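Local coordinates for protein decapping nuclease RAI1 (Scheffersomyces stipitis, PDB 5ULJ) that removes the entire NAD cap from the 5' end of NAD-capped RNAs, using a divalent metal cation, and binds and stimulates the exoribonuclease RAT1, at residues K258-L263 with Y293-D298; V236-D241 with H253-K258; F272-F277 with G329-T334. All coordinates share one frame; numbering follows the deposited sequence.

Contact 1: K258-L263 with Y293-D298. With 0WD ([[(2R,3S,4R,5R)-5-(3-aminocarbonyl-4H-pyridin-1-yl)-3,4-bis(oxidanyl)oxolan-2-yl]methoxy-oxidanyl-phosphoryl] [(2R,3S,4R,5R)-5-(6-aminopurin-9-yl)-4-oxidanyl-3-phosphonooxy-oxolan-2-yl]methyl hydrogen phosphate), chain F.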
loop_
_atom_site.group_PDB
_atom_site.type_symbol
_atom_site.label_atom_id
_atom_site.label_comp_id
_atom_site.label_asym_id
_atom_site.label_seq_id
_atom_site.Cartn_x
_atom_site.Cartn_y
_atom_site.Cartn_z
ATOM N N LYS A 258 1.844 -7.238 -10.463
ATOM C CA LYS A 258 0.398 -7.116 -10.619
ATOM C C LYS A 258 -0.133 -8.066 -11.685
ATOM O O LYS A 258 0.607 -8.498 -12.569
ATOM C CB LYS A 258 0.016 -5.680 -10.982
ATOM C CG LYS A 258 0.484 -4.619 -10.001
ATOM C CD LYS A 258 -0.314 -4.659 -8.712
ATOM C CE LYS A 258 -0.038 -3.426 -7.871
ATOM N NZ LYS A 258 -0.786 -3.442 -6.586
ATOM N N THR A 259 -1.419 -8.388 -11.601
ATOM C CA THR A 259 -2.080 -9.174 -12.637
ATOM C C THR A 259 -3.363 -8.502 -13.103
ATOM O O THR A 259 -4.012 -7.783 -12.344
ATOM C CB THR A 259 -2.420 -10.596 -12.158
ATOM O OG1 THR A 259 -3.316 -10.531 -11.042
ATOM C CG2 THR A 259 -1.168 -11.324 -11.750
ATOM N N THR A 260 -3.720 -8.748 -14.358
ATOM C CA THR A 260 -4.955 -8.227 -14.926
ATOM C C THR A 260 -5.311 -9.020 -16.177
ATOM O O THR A 260 -4.482 -9.759 -16.707
ATOM C CB THR A 260 -4.840 -6.729 -15.273
ATOM O OG1 THR A 260 -6.144 -6.189 -15.524
ATOM C CG2 THR A 260 -3.960 -6.528 -16.497
ATOM N N ARG A 261 -6.545 -8.873 -16.644
ATOM C CA ARG A 261 -6.985 -9.591 -17.832
ATOM C C ARG A 261 -6.384 -8.971 -19.090
ATOM O O ARG A 261 -6.147 -7.763 -19.141
ATOM C CB ARG A 261 -8.514 -9.601 -17.919
ATOM C CG ARG A 261 -9.054 -10.380 -19.108
ATOM C CD ARG A 261 -10.568 -10.403 -19.140
ATOM N NE ARG A 261 -11.059 -11.066 -20.345
ATOM C CZ ARG A 261 -12.338 -11.334 -20.583
ATOM N NH1 ARG A 261 -13.263 -11.000 -19.695
ATOM N NH2 ARG A 261 -12.691 -11.940 -21.708
ATOM N N ILE A 262 -6.124 -9.808 -20.093
ATOM C CA ILE A 262 -5.657 -9.349 -21.397
ATOM C C ILE A 262 -6.589 -8.286 -21.973
ATOM O O ILE A 262 -7.799 -8.312 -21.739
ATOM C CB ILE A 262 -5.543 -10.515 -22.399
ATOM C CG1 ILE A 262 -6.834 -11.340 -22.404
ATOM C CG2 ILE A 262 -4.357 -11.400 -22.056
ATOM C CD1 ILE A 262 -6.858 -12.434 -23.450
ATOM N N LEU A 263 -6.020 -7.351 -22.725
ATOM C CA LEU A 263 -6.787 -6.236 -23.266
ATOM C C LEU A 263 -7.320 -6.554 -24.658
ATOM O O LEU A 263 -6.649 -6.310 -25.660
ATOM C CB LEU A 263 -5.927 -4.971 -23.305
ATOM C CG LEU A 263 -5.173 -4.647 -22.012
ATOM C CD1 LEU A 263 -4.409 -3.338 -22.145
ATOM C CD2 LEU A 263 -6.122 -4.602 -20.824
ATOM N N TYR A 293 3.362 -6.298 -14.916
ATOM C CA TYR A 293 1.992 -6.767 -15.057
ATOM C C TYR A 293 1.949 -8.092 -15.804
ATOM O O TYR A 293 2.523 -8.225 -16.885
ATOM C CB TYR A 293 1.138 -5.731 -15.792
ATOM C CG TYR A 293 0.302 -4.850 -14.890
ATOM C CD1 TYR A 293 -0.961 -5.249 -14.473
ATOM C CD2 TYR A 293 0.773 -3.615 -14.464
ATOM C CE1 TYR A 293 -1.733 -4.444 -13.655
ATOM C CE2 TYR A 293 0.010 -2.804 -13.644
ATOM C CZ TYR A 293 -1.240 -3.224 -13.242
ATOM O OH TYR A 293 -2.001 -2.420 -12.424
ATOM N N GLY A 294 1.271 -9.072 -15.217
ATOM C CA GLY A 294 0.998 -10.321 -15.900
ATOM C C GLY A 294 -0.402 -10.280 -16.479
ATOM O O GLY A 294 -1.360 -9.964 -15.774
ATOM N N PHE A 295 -0.524 -10.585 -17.766
ATOM C CA PHE A 295 -1.818 -10.542 -18.437
ATOM C C PHE A 295 -2.371 -11.946 -18.661
ATOM O O PHE A 295 -1.727 -12.787 -19.289
ATOM C CB PHE A 295 -1.706 -9.793 -19.768
ATOM C CG PHE A 295 -1.322 -8.347 -19.618
ATOM C CD1 PHE A 295 0.010 -7.971 -19.547
ATOM C CD2 PHE A 295 -2.293 -7.362 -19.546
ATOM C CE1 PHE A 295 0.367 -6.642 -19.409
ATOM C CE2 PHE A 295 -1.944 -6.029 -19.407
ATOM C CZ PHE A 295 -0.611 -5.670 -19.337
ATOM N N ARG A 296 -3.568 -12.190 -18.140
ATOM C CA ARG A 296 -4.192 -13.507 -18.201
ATOM C C ARG A 296 -5.482 -13.486 -19.015
ATOM O O ARG A 296 -6.102 -12.436 -19.177
ATOM C CB ARG A 296 -4.485 -14.016 -16.788
ATOM C CG ARG A 296 -5.314 -13.045 -15.963
ATOM C CD ARG A 296 -6.246 -13.764 -15.008
ATOM N NE ARG A 296 -7.213 -12.847 -14.408
ATOM C CZ ARG A 296 -8.393 -12.553 -14.942
ATOM N NH1 ARG A 296 -8.758 -13.103 -16.093
ATOM N NH2 ARG A 296 -9.209 -11.707 -14.329
ATOM N N ASP A 297 -5.886 -14.646 -19.525
ATOM C CA ASP A 297 -7.161 -14.754 -20.227
ATOM C C ASP A 297 -8.270 -15.181 -19.266
ATOM O O ASP A 297 -8.052 -15.264 -18.058
ATOM C CB ASP A 297 -7.059 -15.727 -21.412
ATOM C CG ASP A 297 -6.584 -17.117 -21.008
ATOM O OD1 ASP A 297 -6.880 -17.571 -19.883
ATOM O OD2 ASP A 297 -5.914 -17.769 -21.837
ATOM N N ASP A 298 -9.453 -15.453 -19.808
ATOM C CA ASP A 298 -10.602 -15.834 -18.991
ATOM C C ASP A 298 -10.384 -17.154 -18.257
ATOM O O ASP A 298 -10.969 -17.386 -17.198
ATOM C CB ASP A 298 -11.862 -15.925 -19.856
ATOM C CG ASP A 298 -12.610 -14.610 -19.930
ATOM O OD1 ASP A 298 -12.631 -13.881 -18.915
ATOM O OD2 ASP A 298 -13.175 -14.304 -21.001
HETATM C C1M 0WD F . -1.638 -4.136 6.163
HETATM C C2M 0WD F . -2.335 -3.753 4.888
HETATM O O2M 0WD F . -3.735 -4.067 4.962
HETATM C C3M 0WD F . -1.624 -4.722 3.996
HETATM O O3M 0WD F . -1.974 -6.039 4.426
HETATM O O4M 0WD F . -0.269 -3.913 5.770
HETATM C C4M 0WD F . -0.174 -4.440 4.407
HETATM C C5M 0WD F . 0.517 -3.422 3.485
HETATM O O5M 0WD F . 0.030 -2.092 3.678
HETATM P PN 0WD F . -0.039 -1.107 2.403
HETATM O O1N 0WD F . 1.204 -1.585 1.757
HETATM O O2N 0WD F . -0.173 0.198 3.086
HETATM O O3P 0WD F . -1.346 -1.583 1.597
HETATM P PA 0WD F . -1.610 -1.480 0.022
HETATM O O1A 0WD F . -3.068 -1.373 -0.201
HETATM O O2A 0WD F . -0.708 -0.462 -0.559
HETATM O O5B 0WD F . -1.128 -2.935 -0.476
HETATM C C5B 0WD F . -2.093 -3.908 -0.882
HETATM C C4B 0WD F . -1.607 -5.310 -0.499
HETATM C C3B 0WD F . -1.988 -6.331 -1.539
HETATM O O3B 0WD F . -1.250 -6.140 -2.762
HETATM P "P2'" 0WD F . -1.931 -5.467 -4.032
HETATM O OP2 0WD F . -1.220 -6.149 -5.137
HETATM O OP1 0WD F . -3.349 -5.832 -3.906
HETATM O OP3 0WD F . -1.611 -4.038 -3.891
HETATM O O4B 0WD F . -2.318 -5.830 0.648
HETATM C C1B 0WD F . -2.193 -7.285 0.536
HETATM C C2B 0WD F . -1.467 -7.512 -0.786
HETATM O O2B 0WD F . -0.058 -7.347 -0.586
HETATM O O HOH W 1 -6.184 -11.464 -12.683
#

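Contact 2: V236-D241 with H253-K258. With CA (calcium ion), chain E; 0WD ([[(2R,3S,4R,5R)-5-(3-aminocarbonyl-4H-pyridin-1-yl)-3,4-bis(oxidanyl)oxolan-2-yl]methoxy-oxidanyl-phosphoryl] [(2R,3S,4R,5R)-5-(6-aminopurin-9-yl)-4-oxidanyl-3-phosphonooxy-oxolan-2-yl]methyl hydrogen phosphate), chain F.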
loop_
_atom_site.group_PDB
_atom_site.type_symbol
_atom_site.label_atom_id
_atom_site.label_comp_id
_atom_site.label_asym_id
_atom_site.label_seq_id
_atom_site.Cartn_x
_atom_site.Cartn_y
_atom_site.Cartn_z
ATOM N N VAL A 236 6.223 -4.418 -0.177
ATOM C CA VAL A 236 7.002 -4.553 -1.402
ATOM C C VAL A 236 6.993 -6.009 -1.861
ATOM O O VAL A 236 7.205 -6.917 -1.058
ATOM C CB VAL A 236 8.455 -4.074 -1.208
ATOM C CG1 VAL A 236 9.296 -4.397 -2.430
ATOM C CG2 VAL A 236 8.484 -2.582 -0.911
ATOM N N ASP A 237 6.743 -6.226 -3.148
ATOM C CA ASP A 237 6.596 -7.578 -3.680
ATOM C C ASP A 237 7.924 -8.323 -3.794
ATOM O O ASP A 237 8.056 -9.438 -3.292
ATOM C CB ASP A 237 5.907 -7.537 -5.044
ATOM C CG ASP A 237 4.450 -7.138 -4.946
ATOM O OD1 ASP A 237 3.845 -7.358 -3.874
ATOM O OD2 ASP A 237 3.908 -6.608 -5.938
ATOM N N CYS A 238 8.902 -7.712 -4.457
ATOM C CA CYS A 238 10.185 -8.372 -4.673
ATOM C C CYS A 238 11.299 -7.403 -5.055
ATOM O O CYS A 238 11.085 -6.195 -5.162
ATOM C CB CYS A 238 10.048 -9.445 -5.758
ATOM S SG CYS A 238 9.786 -8.791 -7.422
ATOM N N VAL A 239 12.492 -7.954 -5.255
ATOM C CA VAL A 239 13.648 -7.183 -5.692
ATOM C C VAL A 239 13.990 -7.531 -7.138
ATOM O O VAL A 239 13.965 -8.700 -7.525
ATOM C CB VAL A 239 14.872 -7.442 -4.783
ATOM C CG1 VAL A 239 16.150 -6.909 -5.414
ATOM C CG2 VAL A 239 14.650 -6.823 -3.417
ATOM N N TRP A 240 14.292 -6.510 -7.937
ATOM C CA TRP A 240 14.647 -6.705 -9.339
ATOM C C TRP A 240 15.969 -7.445 -9.494
ATOM O O TRP A 240 16.064 -8.407 -10.257
ATOM C CB TRP A 240 14.712 -5.356 -10.062
ATOM C CG TRP A 240 15.386 -5.409 -11.402
ATOM C CD1 TRP A 240 16.598 -4.875 -11.730
ATOM C CD2 TRP A 240 14.890 -6.032 -12.594
ATOM N NE1 TRP A 240 16.885 -5.123 -13.051
ATOM C CE2 TRP A 240 15.851 -5.834 -13.603
ATOM C CE3 TRP A 240 13.723 -6.740 -12.905
ATOM C CZ2 TRP A 240 15.685 -6.315 -14.901
ATOM C CZ3 TRP A 240 13.560 -7.217 -14.194
ATOM C CH2 TRP A 240 14.535 -7.002 -15.175
ATOM N N ASP A 241 16.987 -7.000 -8.767
ATOM C CA ASP A 241 18.303 -7.619 -8.863
ATOM C C ASP A 241 18.875 -8.005 -7.500
ATOM O O ASP A 241 18.974 -9.188 -7.178
ATOM C CB ASP A 241 19.276 -6.690 -9.597
ATOM C CG ASP A 241 19.100 -5.234 -9.209
ATOM O OD1 ASP A 241 18.669 -4.964 -8.068
ATOM O OD2 ASP A 241 19.400 -4.357 -10.046
ATOM N N HIS A 253 15.758 -0.758 -6.110
ATOM C CA HIS A 253 15.918 -2.159 -6.480
ATOM C C HIS A 253 14.636 -2.959 -6.271
ATOM O O HIS A 253 14.557 -4.127 -6.652
ATOM C CB HIS A 253 17.064 -2.785 -5.685
ATOM C CG HIS A 253 18.383 -2.111 -5.899
ATOM N ND1 HIS A 253 19.262 -2.494 -6.890
ATOM C CD2 HIS A 253 18.971 -1.077 -5.255
ATOM C CE1 HIS A 253 20.334 -1.726 -6.844
ATOM N NE2 HIS A 253 20.184 -0.856 -5.861
ATOM N N TYR A 254 13.633 -2.327 -5.671
ATOM C CA TYR A 254 12.362 -2.990 -5.401
ATOM C C TYR A 254 11.479 -3.064 -6.643
ATOM O O TYR A 254 11.654 -2.295 -7.588
ATOM C CB TYR A 254 11.609 -2.270 -4.283
ATOM C CG TYR A 254 12.196 -2.460 -2.903
ATOM C CD1 TYR A 254 12.915 -3.605 -2.579
ATOM C CD2 TYR A 254 12.026 -1.495 -1.921
ATOM C CE1 TYR A 254 13.449 -3.778 -1.312
ATOM C CE2 TYR A 254 12.554 -1.657 -0.657
ATOM C CZ TYR A 254 13.264 -2.799 -0.357
ATOM O OH TYR A 254 13.790 -2.956 0.905
ATOM N N MET A 255 10.528 -3.993 -6.626
ATOM C CA MET A 255 9.576 -4.150 -7.722
ATOM C C MET A 255 8.149 -4.299 -7.217
ATOM O O MET A 255 7.919 -4.611 -6.049
ATOM C CB MET A 255 9.919 -5.370 -8.575
ATOM C CG MET A 255 11.185 -5.263 -9.383
ATOM S SD MET A 255 11.365 -6.726 -10.417
ATOM C CE MET A 255 9.928 -6.573 -11.467
ATOM N N GLU A 256 7.197 -4.089 -8.116
ATOM C CA GLU A 256 5.799 -4.373 -7.834
ATOM C C GLU A 256 5.270 -5.382 -8.848
ATOM O O GLU A 256 5.562 -5.284 -10.039
ATOM C CB GLU A 256 4.966 -3.092 -7.866
ATOM C CG GLU A 256 3.547 -3.266 -7.355
ATOM C CD GLU A 256 3.489 -3.533 -5.863
ATOM O OE1 GLU A 256 4.473 -3.219 -5.159
ATOM O OE2 GLU A 256 2.460 -4.061 -5.393
ATOM N N LEU A 257 4.499 -6.354 -8.371
ATOM C CA LEU A 257 3.937 -7.379 -9.244
ATOM C C LEU A 257 2.414 -7.302 -9.264
ATOM O O LEU A 257 1.770 -7.294 -8.216
ATOM C CB LEU A 257 4.392 -8.770 -8.801
ATOM C CG LEU A 257 5.903 -9.015 -8.809
ATOM C CD1 LEU A 257 6.219 -10.453 -8.430
ATOM C CD2 LEU A 257 6.498 -8.671 -10.167
ATOM N N LYS A 258 1.844 -7.238 -10.463
ATOM C CA LYS A 258 0.398 -7.116 -10.619
ATOM C C LYS A 258 -0.133 -8.066 -11.685
ATOM O O LYS A 258 0.607 -8.498 -12.569
ATOM C CB LYS A 258 0.016 -5.680 -10.982
ATOM C CG LYS A 258 0.484 -4.619 -10.001
ATOM C CD LYS A 258 -0.314 -4.659 -8.712
ATOM C CE LYS A 258 -0.038 -3.426 -7.871
ATOM N NZ LYS A 258 -0.786 -3.442 -6.586
HETATM CA CA CA E . 1.347 -6.672 -5.692
HETATM C C1M 0WD F . -1.638 -4.136 6.163
HETATM C C2M 0WD F . -2.335 -3.753 4.888
HETATM O O2M 0WD F . -3.735 -4.067 4.962
HETATM C C3M 0WD F . -1.624 -4.722 3.996
HETATM O O3M 0WD F . -1.974 -6.039 4.426
HETATM O O4M 0WD F . -0.269 -3.913 5.770
HETATM C C4M 0WD F . -0.174 -4.440 4.407
HETATM C C5M 0WD F . 0.517 -3.422 3.485
HETATM O O5M 0WD F . 0.030 -2.092 3.678
HETATM P PN 0WD F . -0.039 -1.107 2.403
HETATM O O1N 0WD F . 1.204 -1.585 1.757
HETATM O O2N 0WD F . -0.173 0.198 3.086
HETATM O O3P 0WD F . -1.346 -1.583 1.597
HETATM P PA 0WD F . -1.610 -1.480 0.022
HETATM O O1A 0WD F . -3.068 -1.373 -0.201
HETATM O O2A 0WD F . -0.708 -0.462 -0.559
HETATM O O5B 0WD F . -1.128 -2.935 -0.476
HETATM C C5B 0WD F . -2.093 -3.908 -0.882
HETATM C C4B 0WD F . -1.607 -5.310 -0.499
HETATM C C3B 0WD F . -1.988 -6.331 -1.539
HETATM O O3B 0WD F . -1.250 -6.140 -2.762
HETATM P "P2'" 0WD F . -1.931 -5.467 -4.032
HETATM O OP2 0WD F . -1.220 -6.149 -5.137
HETATM O OP1 0WD F . -3.349 -5.832 -3.906
HETATM O OP3 0WD F . -1.611 -4.038 -3.891
HETATM O O4B 0WD F . -2.318 -5.830 0.648
HETATM C C1B 0WD F . -2.193 -7.285 0.536
HETATM C C2B 0WD F . -1.467 -7.512 -0.786
HETATM O O2B 0WD F . -0.058 -7.347 -0.586
HETATM O O HOH W 2 0.835 -8.469 -3.611
HETATM O O HOH W 3 1.944 -5.332 -3.548
#

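Contact 3: F272-F277 with G329-T334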
loop_
_atom_site.group_PDB
_atom_site.type_symbol
_atom_site.label_atom_id
_atom_site.label_comp_id
_atom_site.label_asym_id
_atom_site.label_seq_id
_atom_site.Cartn_x
_atom_site.Cartn_y
_atom_site.Cartn_z
ATOM N N PHE A 272 -7.982 -1.121 -17.424
ATOM C CA PHE A 272 -6.554 -1.240 -17.159
ATOM C C PHE A 272 -5.918 0.109 -16.840
ATOM O O PHE A 272 -5.058 0.200 -15.964
ATOM C CB PHE A 272 -5.838 -1.881 -18.349
ATOM C CG PHE A 272 -4.362 -2.054 -18.138
ATOM C CD1 PHE A 272 -3.884 -2.727 -17.025
ATOM C CD2 PHE A 272 -3.452 -1.544 -19.050
ATOM C CE1 PHE A 272 -2.527 -2.888 -16.825
ATOM C CE2 PHE A 272 -2.093 -1.703 -18.856
ATOM C CZ PHE A 272 -1.629 -2.377 -17.742
ATOM N N GLU A 273 -6.341 1.149 -17.553
ATOM C CA GLU A 273 -5.822 2.495 -17.324
ATOM C C GLU A 273 -6.116 2.952 -15.899
ATOM O O GLU A 273 -5.290 3.606 -15.261
ATOM C CB GLU A 273 -6.414 3.485 -18.332
ATOM C CG GLU A 273 -5.953 4.925 -18.130
ATOM C CD GLU A 273 -6.402 5.851 -19.243
ATOM O OE1 GLU A 273 -7.108 6.839 -18.949
ATOM O OE2 GLU A 273 -6.043 5.597 -20.412
ATOM N N LYS A 274 -7.295 2.594 -15.401
ATOM C CA LYS A 274 -7.679 2.922 -14.034
ATOM C C LYS A 274 -6.856 2.115 -13.035
ATOM O O LYS A 274 -6.492 2.615 -11.970
ATOM C CB LYS A 274 -9.175 2.676 -13.827
ATOM C CG LYS A 274 -10.058 3.556 -14.698
ATOM C CD LYS A 274 -11.532 3.243 -14.513
ATOM C CE LYS A 274 -12.390 4.144 -15.388
ATOM N NZ LYS A 274 -13.840 3.826 -15.275
ATOM N N LYS A 275 -6.566 0.864 -13.384
ATOM C CA LYS A 275 -5.697 0.024 -12.567
ATOM C C LYS A 275 -4.270 0.556 -12.575
ATOM O O LYS A 275 -3.615 0.629 -11.534
ATOM C CB LYS A 275 -5.704 -1.421 -13.069
ATOM C CG LYS A 275 -6.921 -2.236 -12.668
ATOM C CD LYS A 275 -6.822 -3.646 -13.230
ATOM C CE LYS A 275 -7.894 -4.556 -12.658
ATOM N NZ LYS A 275 -7.781 -5.940 -13.200
ATOM N N LEU A 276 -3.798 0.922 -13.763
ATOM C CA LEU A 276 -2.434 1.398 -13.947
ATOM C C LEU A 276 -2.192 2.699 -13.190
ATOM O O LEU A 276 -1.092 2.944 -12.691
ATOM C CB LEU A 276 -2.136 1.588 -15.434
ATOM C CG LEU A 276 -0.670 1.753 -15.835
ATOM C CD1 LEU A 276 0.148 0.562 -15.361
ATOM C CD2 LEU A 276 -0.547 1.927 -17.341
ATOM N N PHE A 277 -3.225 3.531 -13.103
ATOM C CA PHE A 277 -3.133 4.781 -12.357
ATOM C C PHE A 277 -2.956 4.521 -10.864
ATOM O O PHE A 277 -2.109 5.140 -10.220
ATOM C CB PHE A 277 -4.371 5.648 -12.595
ATOM C CG PHE A 277 -4.477 6.819 -11.659
ATOM C CD1 PHE A 277 -3.506 7.809 -11.653
ATOM C CD2 PHE A 277 -5.546 6.932 -10.787
ATOM C CE1 PHE A 277 -3.601 8.889 -10.794
ATOM C CE2 PHE A 277 -5.647 8.009 -9.925
ATOM C CZ PHE A 277 -4.672 8.988 -9.929
ATOM N N GLY A 329 -12.882 13.135 -14.774
ATOM C CA GLY A 329 -12.826 12.818 -16.189
ATOM C C GLY A 329 -11.545 12.104 -16.577
ATOM O O GLY A 329 -11.276 10.995 -16.114
ATOM N N LYS A 330 -10.753 12.744 -17.432
ATOM C CA LYS A 330 -9.494 12.169 -17.896
ATOM C C LYS A 330 -8.470 12.094 -16.770
ATOM O O LYS A 330 -8.177 13.098 -16.120
ATOM C CB LYS A 330 -8.933 12.984 -19.063
ATOM C CG LYS A 330 -7.548 12.552 -19.519
ATOM C CD LYS A 330 -7.558 11.134 -20.069
ATOM C CE LYS A 330 -6.180 10.728 -20.569
ATOM N NZ LYS A 330 -6.172 9.348 -21.129
ATOM N N ILE A 331 -7.926 10.901 -16.549
ATOM C CA ILE A 331 -6.943 10.684 -15.493
ATOM C C ILE A 331 -5.658 11.470 -15.733
ATOM O O ILE A 331 -5.038 11.359 -16.791
ATOM C CB ILE A 331 -6.594 9.189 -15.352
ATOM C CG1 ILE A 331 -7.813 8.398 -14.873
ATOM C CG2 ILE A 331 -5.432 9.000 -14.390
ATOM C CD1 ILE A 331 -7.547 6.919 -14.690
ATOM N N ASN A 332 -5.267 12.264 -14.742
ATOM C CA ASN A 332 -4.040 13.048 -14.808
ATOM C C ASN A 332 -3.230 12.871 -13.526
ATOM O O ASN A 332 -3.649 13.310 -12.455
ATOM C CB ASN A 332 -4.366 14.526 -15.044
ATOM C CG ASN A 332 -3.137 15.357 -15.376
ATOM O OD1 ASN A 332 -2.120 15.293 -14.687
ATOM N ND2 ASN A 332 -3.232 16.146 -16.440
ATOM N N CYS A 333 -2.074 12.226 -13.641
ATOM C CA CYS A 333 -1.244 11.922 -12.477
ATOM C C CYS A 333 -0.735 13.183 -11.782
ATOM O O CYS A 333 -0.635 13.225 -10.555
ATOM C CB CYS A 333 -0.062 11.039 -12.883
ATOM S SG CYS A 333 -0.533 9.396 -13.478
ATOM N N THR A 334 -0.416 14.205 -12.568
ATOM C CA THR A 334 0.068 15.469 -12.020
ATOM C C THR A 334 -1.026 16.167 -11.213
ATOM O O THR A 334 -0.777 16.675 -10.119
ATOM C CB THR A 334 0.565 16.409 -13.134
ATOM O OG1 THR A 334 1.684 15.810 -13.799
ATOM C CG2 THR A 334 0.989 17.750 -12.557
#

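Contact 1: K258-L263 with Y293-D298
K258 and Y293 begin a run of parallel strand pairing between 258-261 and 293-296, the two strands of a beta-alpha-beta unit connected through helix 266-286 in the PD-(D/E)XK nuclease fold. Four backbone hydrogen bonds stitch it, starting with G294 N to K258 O at 2.8 Å and ending with I262 N to R296 O. The tight side carries K258, T260, Y293 and F295 and lies under the helix. K258 lays its CB over one face of the Y293 ring, 3.5 Å from the centroid, a CH-pi contact; the flat ring suits a lysine whose NZ must leave for Q282 and the ligand phosphate. T260 offers CG2 to F295 CD2 at 3.6 Å, because chi1 of -166° turns OG1 anti to the backbone N and toward K275. A leucine in place of Y293 would probably cost K258 its flat support and leave T279 without the phenol hydroxyl it bonds. The opposite face, with T259 and R296, is met by helix 169-188. The loose, solvent side is the end with R261, L263 and D298. There R261 NH2 has a salt bridge with E264, and the D298 carboxylate, turned 63° from the guanidinium, lies over one face of it: OD1 above the centre, OD2 toward NH2 in a very short salt bridge of 2.5 Å between R261 NH2 and D298 OD2.

Contact 2: V236-D241 with H253-K258
An antiparallel strand pairing at the metal centre, this contact joins the end of strand 228-239 to the start of strand 254-261 in the PD-(D/E)XK nuclease core. C238 and M255 form a hydrogen-bonded pair, M255 N donating to C238 O at 2.7 Å, and V239 with Y254 the non-hydrogen-bonded pair beside it. W240 N then binds H253 O.

At D237 a side chain continues the pairing. Its chi1 of -70° places CG anti to the carbonyl carbon, and OD2 receives L257 N through the anti lone pair at 2.5 Å, almost straight at 172°. The same oxygen binds calcium at 2.6 Å, joined there by E256 OE2, L257 O, a ligand phosphate oxygen and two waters. Aspartate, short and binding the ion through OD2 alone, suits a place where one atom must serve both backbone and metal.

Away from the metal, apolar side chains pack along the pairing. V236 CG1 sits over one face of the Y254 ring, 4.0 Å from its centroid, while V239 CG2 meets the ring edge; the phenol hydroxyl goes to E28. C238 SG packs against M255 CB, and flexible M255 puts SD at the W240 ring edge, 3.4 Å from CE3, a Met-aromatic contact. Farther out, H253 ND1 donates within its ring plane to the syn side of D241 OD1 at 2.8 Å.

D237 OD2 and E256 OE2 lie 3.0 Å apart, their carboxylate planes at 40°, and the metal ligand E186 and substrate-binding E235 add negative charge near D237 OD1. Such crowding is probably tolerable because calcium is bound by both oxygens and K258 NZ makes a salt bridge with E256 OE2. Ligand OP2 coordinates the calcium at 2.7 Å, and the ion probably helps to polarise and position that phosphate.

Contact 3: F272-F277 with G329-T334
Residues 272-277 are a turn-and-a-half of helix 266-286, to which the segment 329-334 comes as an extended approach that turns into helix 333-350 at C333; the backbones stay apart, with the CA atoms of F277 and C333 7.4 Å from each other, and side chains make the contact.

I331 carries most of the contact. Its chi1 of -66° sends CG1 anti to the carbonyl carbon and CG2 anti to the backbone N, and the two branches divide the work. CG2 comes down over one face of the F277 ring, offset toward its rim and 3.9 Å from the centroid, a CH-pi contact. CD1 reaches past the ring toward the helix backbone, 4.0 Å from E273 O and 4.1 Å from K274 CA. A beta-branched aliphatic residue suits this position, since it can cover an aromatic face and a helix surface together. F277 also receives C333 in a sulfur-aromatic contact at its edge: SG lies in the ring plane, 3.8 Å from CD1, and the small thiol of cysteine suits a place between the ring and the start of the new helix.

Toward solvent the contact becomes polar and long. K330 bends at chi2 (64°) and brings NZ to within 3.5 Å of E273 OE1, a salt bridge whose hydrogen bond is weak; stronger partners of the two are I317 O for the lysine and N320 for the glutamate.

N332 is the N-cap, its OD1 accepting from T335 N. Helix 313-318 packs on the same residues, I317 against E273 and F277 and P314 against C333, while on another side of helix 266-286 F272 and L276 meet Y293 of strand 290-296.

Following the chain, contact 2 comes first, bringing strand 228-239 and strand 254-261 together across a connection with neither helix nor strand. Contact 1 opens where contact 2 ends, on the shared K258, and closes a longer loop through helix 266-286 to strand 290-296. Contact 3 starts inside that loop, on the helix, and ends beyond it at the start of helix 333-350, so contacts 1 and 3 cross while contact 2 stands in series with both. Side-chain contacts between strand 254-261 and helix 266-286, with the packing of Y293 on F272, couple 1 with 3. Together they connect the metal-bearing strands to the covering helix and onward to helix 333-350.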